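Local coordinates for protein S-adenosylmethionine:tRNA ribosyltransferase-isomerase (Thermotoga maritima, PDB 1VKY) that probably transfers and isomerises the ribose moiety of S-adenosylmethionine onto the 7-aminomethyl-7-deazaguanine of tRNA, giving epoxyqueuosine, at residues Val42-Lys46 with Thr47-Glu51; Gln237-Lys240 with Glu241-Arg244. All blocks are in the same frame, centred on the assembly; numbering follows the deposited sequence.

Interaction 1. Residues Val42-Lys46 with Thr47-Glu51; sequences VLHRK and TQRIE
His-44 and Glu-51 meet across a tight antiparallel beta hairpin in which strand 39-44 turns back through Arg-45 to Gln-48 into strand 49-54. The imidazole NE2 donates to Glu-51 OE1 at 2.8 Å, nearly straight, with the oxygen close to the ring plane; OE1 offers its anti lone pair, and ring and carboxylate are turned 26° apart. The same OE1 also takes a hydrogen bond from Tyr-61, so two donors grip it. The histidine's CG lies beside its own backbone N (chi1 -60°), and this carries the ring along the strand toward Glu-51. Arg-49 runs extended alongside the imidazole, pointing the same way, its CB 3.9 Å from His-44 CD2. Its guanidinium lies with one face under Glu-51 CD; NH2 is 3.3 Å from OE2, an attraction of charges without a directed N-H. With an alanine in place of the histidine, Glu-51 OE1 would probably lose one of these two donors, and the aliphatic stem of Arg-49 its flat neighbour. Val-42 shares this face, and its N and O pair with the O and N of Glu-51. On the reverse face Leu-43 and Ile-50 lie side by side, CD1 of Leu-43 4.1 Å from CG2 of Ile-50, and both rest on Phe-322 of helix 320-332. The Arg-45 guanidinium forms a salt bridge with the C-terminal carboxylate of Leu-347 and a hydrogen bond with the carbonyl of Phe-317, while strand 343-346 flanks strand 39-44. The turn closes through Gln-48, whose backbone is left-handed helical: its side chain bends at chi2 (-85°), and NE2 reaches back to donate to Arg-45 O at 2.8 Å, the bond lying in both the amide and the carbonyl plane.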
loop_
_atom_site.group_PDB
_atom_site.type_symbol
_atom_site.label_atom_id
_atom_site.label_comp_id
_atom_site.label_asym_id
_atom_site.label_seq_id
_atom_site.Cartn_x
_atom_site.Cartn_y
_atom_site.Cartn_z
ATOM N N VAL B 42 7.338 16.488 15.446
ATOM C CA VAL B 42 6.953 16.504 16.842
ATOM C C VAL B 42 6.295 17.831 17.174
ATOM O O VAL B 42 6.899 18.898 16.991
ATOM C CB VAL B 42 8.174 16.272 17.754
ATOM C CG1 VAL B 42 7.753 16.196 19.195
ATOM C CG2 VAL B 42 8.901 14.957 17.369
ATOM N N LEU B 43 5.097 17.730 17.735
ATOM C CA LEU B 43 4.280 18.843 18.171
ATOM C C LEU B 43 4.178 18.873 19.706
ATOM O O LEU B 43 3.769 17.907 20.328
ATOM C CB LEU B 43 2.869 18.714 17.571
ATOM C CG LEU B 43 2.674 19.315 16.165
ATOM C CD1 LEU B 43 3.593 18.772 15.183
ATOM C CD2 LEU B 43 1.268 19.109 15.737
ATOM N N HIS B 44 4.576 20.002 20.286
ATOM C CA HIS B 44 4.532 20.215 21.725
ATOM C C HIS B 44 3.372 21.168 21.991
ATOM O O HIS B 44 3.476 22.372 21.755
ATOM C CB HIS B 44 5.849 20.828 22.210
ATOM C CG HIS B 44 7.062 19.984 21.950
ATOM N ND1 HIS B 44 7.575 19.114 22.883
ATOM C CD2 HIS B 44 7.881 19.901 20.872
ATOM C CE1 HIS B 44 8.655 18.529 22.395
ATOM N NE2 HIS B 44 8.869 18.996 21.182
ATOM N N ARG B 45 2.261 20.641 22.470
ATOM C CA ARG B 45 1.032 21.452 22.476
ATOM C C ARG B 45 1.077 22.669 23.357
ATOM O O ARG B 45 0.639 23.718 22.937
ATOM C CB ARG B 45 -0.181 20.624 22.867
ATOM C CG ARG B 45 -0.588 19.570 21.844
ATOM C CD ARG B 45 -1.599 18.616 22.419
ATOM N NE ARG B 45 -1.041 17.711 23.418
ATOM C CZ ARG B 45 -1.779 16.846 24.091
ATOM N NH1 ARG B 45 -1.222 16.044 24.967
ATOM N NH2 ARG B 45 -3.084 16.783 23.887
ATOM N N LYS B 46 1.582 22.543 24.574
ATOM C CA LYS B 46 1.569 23.672 25.506
ATOM C C LYS B 46 2.525 24.806 25.114
ATOM O O LYS B 46 2.221 25.990 25.283
ATOM C CB LYS B 46 1.882 23.198 26.913
ATOM C CG LYS B 46 0.811 22.260 27.519
ATOM C CD LYS B 46 1.439 21.411 28.640
ATOM C CE LYS B 46 0.586 21.350 29.925
ATOM N NZ LYS B 46 -0.170 20.070 30.098
ATOM N N THR B 47 3.684 24.452 24.590
ATOM C CA THR B 47 4.651 25.454 24.198
ATOM C C THR B 47 4.474 25.868 22.752
ATOM O O THR B 47 5.019 26.868 22.360
ATOM C CB THR B 47 6.074 24.937 24.388
ATOM O OG1 THR B 47 6.274 23.800 23.560
ATOM C CG2 THR B 47 6.285 24.434 25.796
ATOM N N GLN B 48 3.725 25.086 21.977
ATOM C CA GLN B 48 3.507 25.303 20.535
ATOM C C GLN B 48 4.767 25.119 19.690
ATOM O O GLN B 48 4.852 25.554 18.538
ATOM C CB GLN B 48 2.871 26.667 20.253
ATOM C CG GLN B 48 1.560 26.886 21.003
ATOM C CD GLN B 48 0.383 26.305 20.255
ATOM O OE1 GLN B 48 -0.069 26.880 19.275
ATOM N NE2 GLN B 48 -0.097 25.161 20.699
ATOM N N ARG B 49 5.731 24.398 20.236
ATOM C CA ARG B 49 6.935 24.108 19.509
ATOM C C ARG B 49 6.726 22.943 18.531
ATOM O O ARG B 49 6.083 21.934 18.848
ATOM C CB ARG B 49 8.037 23.764 20.488
ATOM C CG ARG B 49 9.356 23.548 19.817
ATOM C CD ARG B 49 10.436 22.999 20.780
ATOM N NE ARG B 49 11.675 22.872 20.024
ATOM C CZ ARG B 49 12.715 22.121 20.353
ATOM N NH1 ARG B 49 12.728 21.412 21.475
ATOM N NH2 ARG B 49 13.761 22.108 19.543
ATOM N N ILE B 50 7.248 23.127 17.319
ATOM C CA ILE B 50 7.257 22.080 16.294
ATOM C C ILE B 50 8.713 21.713 15.971
ATOM O O ILE B 50 9.560 22.604 15.755
ATOM C CB ILE B 50 6.509 22.550 15.019
ATOM C CG1 ILE B 50 5.070 22.958 15.350
ATOM C CG2 ILE B 50 6.454 21.458 13.965
ATOM C CD1 ILE B 50 4.285 23.451 14.130
ATOM N N GLU B 51 9.002 20.419 15.922
ATOM C CA GLU B 51 10.322 19.932 15.516
ATOM C C GLU B 51 10.249 18.930 14.396
ATOM O O GLU B 51 9.247 18.226 14.205
ATOM C CB GLU B 51 11.040 19.220 16.654
ATOM C CG GLU B 51 11.195 19.976 17.944
ATOM C CD GLU B 51 11.954 19.127 18.937
ATOM O OE1 GLU B 51 11.349 18.544 19.864
ATOM O OE2 GLU B 51 13.149 19.009 18.727
#

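Interaction 2. Residues Gln237-Lys240 with Glu241-Arg244; sequences QVPK and ETVR
The carboxylate of Glu-241 lies against the Pro-239 ring, its CD, OE1 and OE2 almost equally far from Pro-239 CB, with Glu-241 CD at 3.9 Å; the two side chains cross at about a right angle. On the same side of the ring, Thr-242 OG1 stands above CG and CD, 3.6 Å from Pro-239 CG. That hydroxyl is hydrogen-bonded to the carbonyl of Glu-208 on the adjoining strand 205-213. Further on, the Arg-244 guanidinium has the Glu-241 carbonyl oxygen over one face, at a loose 4.2 Å above the plane. Here strand 234-238 passes straight into helix 240-252, with Pro-239 as N-cap. Its carbonyl O accepts the N-H of Val-243 at 3.0 Å, and, one residue along, Lys-240 O takes that of Arg-244. Glu-241 folds back beside the CB-CG rim of the proline because CG sits between its backbone N and carbonyl carbon (chi1 48°) and the chain bends again at chi2. On the buried side, Val-238 CG1 meets Thr-242 CG2 at 3.7 Å and Val-243 CG2 at 3.8 Å, crossing both side chains at about a right angle. Lys-240 points away, its NZ in a salt bridge with Glu-134.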
loop_
_atom_site.group_PDB
_atom_site.type_symbol
_atom_site.label_atom_id
_atom_site.label_comp_id
_atom_site.label_asym_id
_atom_site.label_seq_id
_atom_site.Cartn_x
_atom_site.Cartn_y
_atom_site.Cartn_z
ATOM N N GLN B 237 -11.381 -4.545 21.749
ATOM C CA GLN B 237 -11.137 -5.247 23.006
ATOM C C GLN B 237 -9.979 -4.583 23.727
ATOM O O GLN B 237 -8.958 -4.307 23.122
ATOM C CB GLN B 237 -10.777 -6.721 22.725
ATOM C CG GLN B 237 -10.540 -7.564 23.999
ATOM C CD GLN B 237 -10.047 -8.969 23.715
ATOM O OE1 GLN B 237 -9.662 -9.268 22.589
ATOM N NE2 GLN B 237 -10.037 -9.819 24.746
ATOM N N VAL B 238 -10.156 -4.334 25.015
ATOM C CA VAL B 238 -9.118 -3.868 25.916
ATOM C C VAL B 238 -9.015 -4.902 27.010
ATOM O O VAL B 238 -9.834 -4.965 27.930
ATOM C CB VAL B 238 -9.431 -2.490 26.557
ATOM C CG1 VAL B 238 -8.201 -1.962 27.320
ATOM C CG2 VAL B 238 -9.815 -1.489 25.486
ATOM N N PRO B 239 -8.008 -5.745 26.902
ATOM C CA PRO B 239 -7.894 -6.855 27.786
ATOM C C PRO B 239 -7.396 -6.477 29.166
ATOM O O PRO B 239 -6.885 -5.379 29.394
ATOM C CB PRO B 239 -6.898 -7.783 27.044
ATOM C CG PRO B 239 -6.046 -6.878 26.250
ATOM C CD PRO B 239 -6.913 -5.694 25.902
ATOM N N LYS B 240 -7.539 -7.416 30.090
ATOM C CA LYS B 240 -7.248 -7.198 31.493
ATOM C C LYS B 240 -5.860 -6.654 31.711
ATOM O O LYS B 240 -5.683 -5.782 32.511
ATOM C CB LYS B 240 -7.389 -8.499 32.287
ATOM C CG LYS B 240 -8.828 -9.003 32.477
ATOM C CD LYS B 240 -8.931 -10.143 33.483
ATOM C CE LYS B 240 -10.329 -10.222 34.158
ATOM N NZ LYS B 240 -10.405 -10.798 35.566
ATOM N N GLU B 241 -4.864 -7.185 31.002
ATOM C CA GLU B 241 -3.467 -6.775 31.210
ATOM C C GLU B 241 -3.268 -5.307 30.761
ATOM O O GLU B 241 -2.553 -4.526 31.397
ATOM C CB GLU B 241 -2.487 -7.734 30.483
ATOM C CG GLU B 241 -2.818 -8.046 29.054
ATOM C CD GLU B 241 -3.739 -9.267 28.778
ATOM O OE1 GLU B 241 -4.643 -9.652 29.592
ATOM O OE2 GLU B 241 -3.566 -9.821 27.653
ATOM N N THR B 242 -3.978 -4.911 29.722
ATOM C CA THR B 242 -3.943 -3.510 29.279
ATOM C C THR B 242 -4.650 -2.569 30.229
ATOM O O THR B 242 -4.158 -1.489 30.525
ATOM C CB THR B 242 -4.581 -3.395 27.905
ATOM O OG1 THR B 242 -3.837 -4.189 26.989
ATOM C CG2 THR B 242 -4.458 -1.934 27.339
ATOM N N VAL B 243 -5.818 -2.968 30.732
ATOM C CA VAL B 243 -6.496 -2.176 31.738
ATOM C C VAL B 243 -5.593 -1.946 32.952
ATOM O O VAL B 243 -5.540 -0.839 33.495
ATOM C CB VAL B 243 -7.874 -2.821 32.158
ATOM C CG1 VAL B 243 -8.506 -2.075 33.344
ATOM C CG2 VAL B 243 -8.855 -2.848 30.977
ATOM N N ARG B 244 -4.910 -2.996 33.415
ATOM C CA ARG B 244 -3.998 -2.870 34.559
ATOM C C ARG B 244 -2.869 -1.906 34.283
ATOM O O ARG B 244 -2.544 -1.063 35.100
ATOM C CB ARG B 244 -3.396 -4.232 34.913
ATOM C CG ARG B 244 -2.609 -4.172 36.216
ATOM C CD ARG B 244 -1.427 -5.167 36.357
ATOM N NE ARG B 244 -1.528 -6.314 35.468
ATOM C CZ ARG B 244 -0.658 -6.646 34.495
ATOM N NH1 ARG B 244 0.449 -5.927 34.242
ATOM N NH2 ARG B 244 -0.910 -7.737 33.765
#

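In the fold
Both contacts reach the nine-stranded mixed sheet, toward its two ends. Interaction 1 is the hairpin of strands 39-44 and 49-54, the latter outermost at one edge. Interaction 2 is where strand 234-238, next to the other outermost strand 279-281, runs into helix 240-252. Their centres are 31 Å apart and their nearest atoms about 18 Å, with no touch. They come in series along the chain; between them it contributes strands 67-75 and 205-213 to the sheet's interior and also builds the separate six-stranded antiparallel sheet. The large sheet is therefore assembled from sequence on both sides of that second sheet.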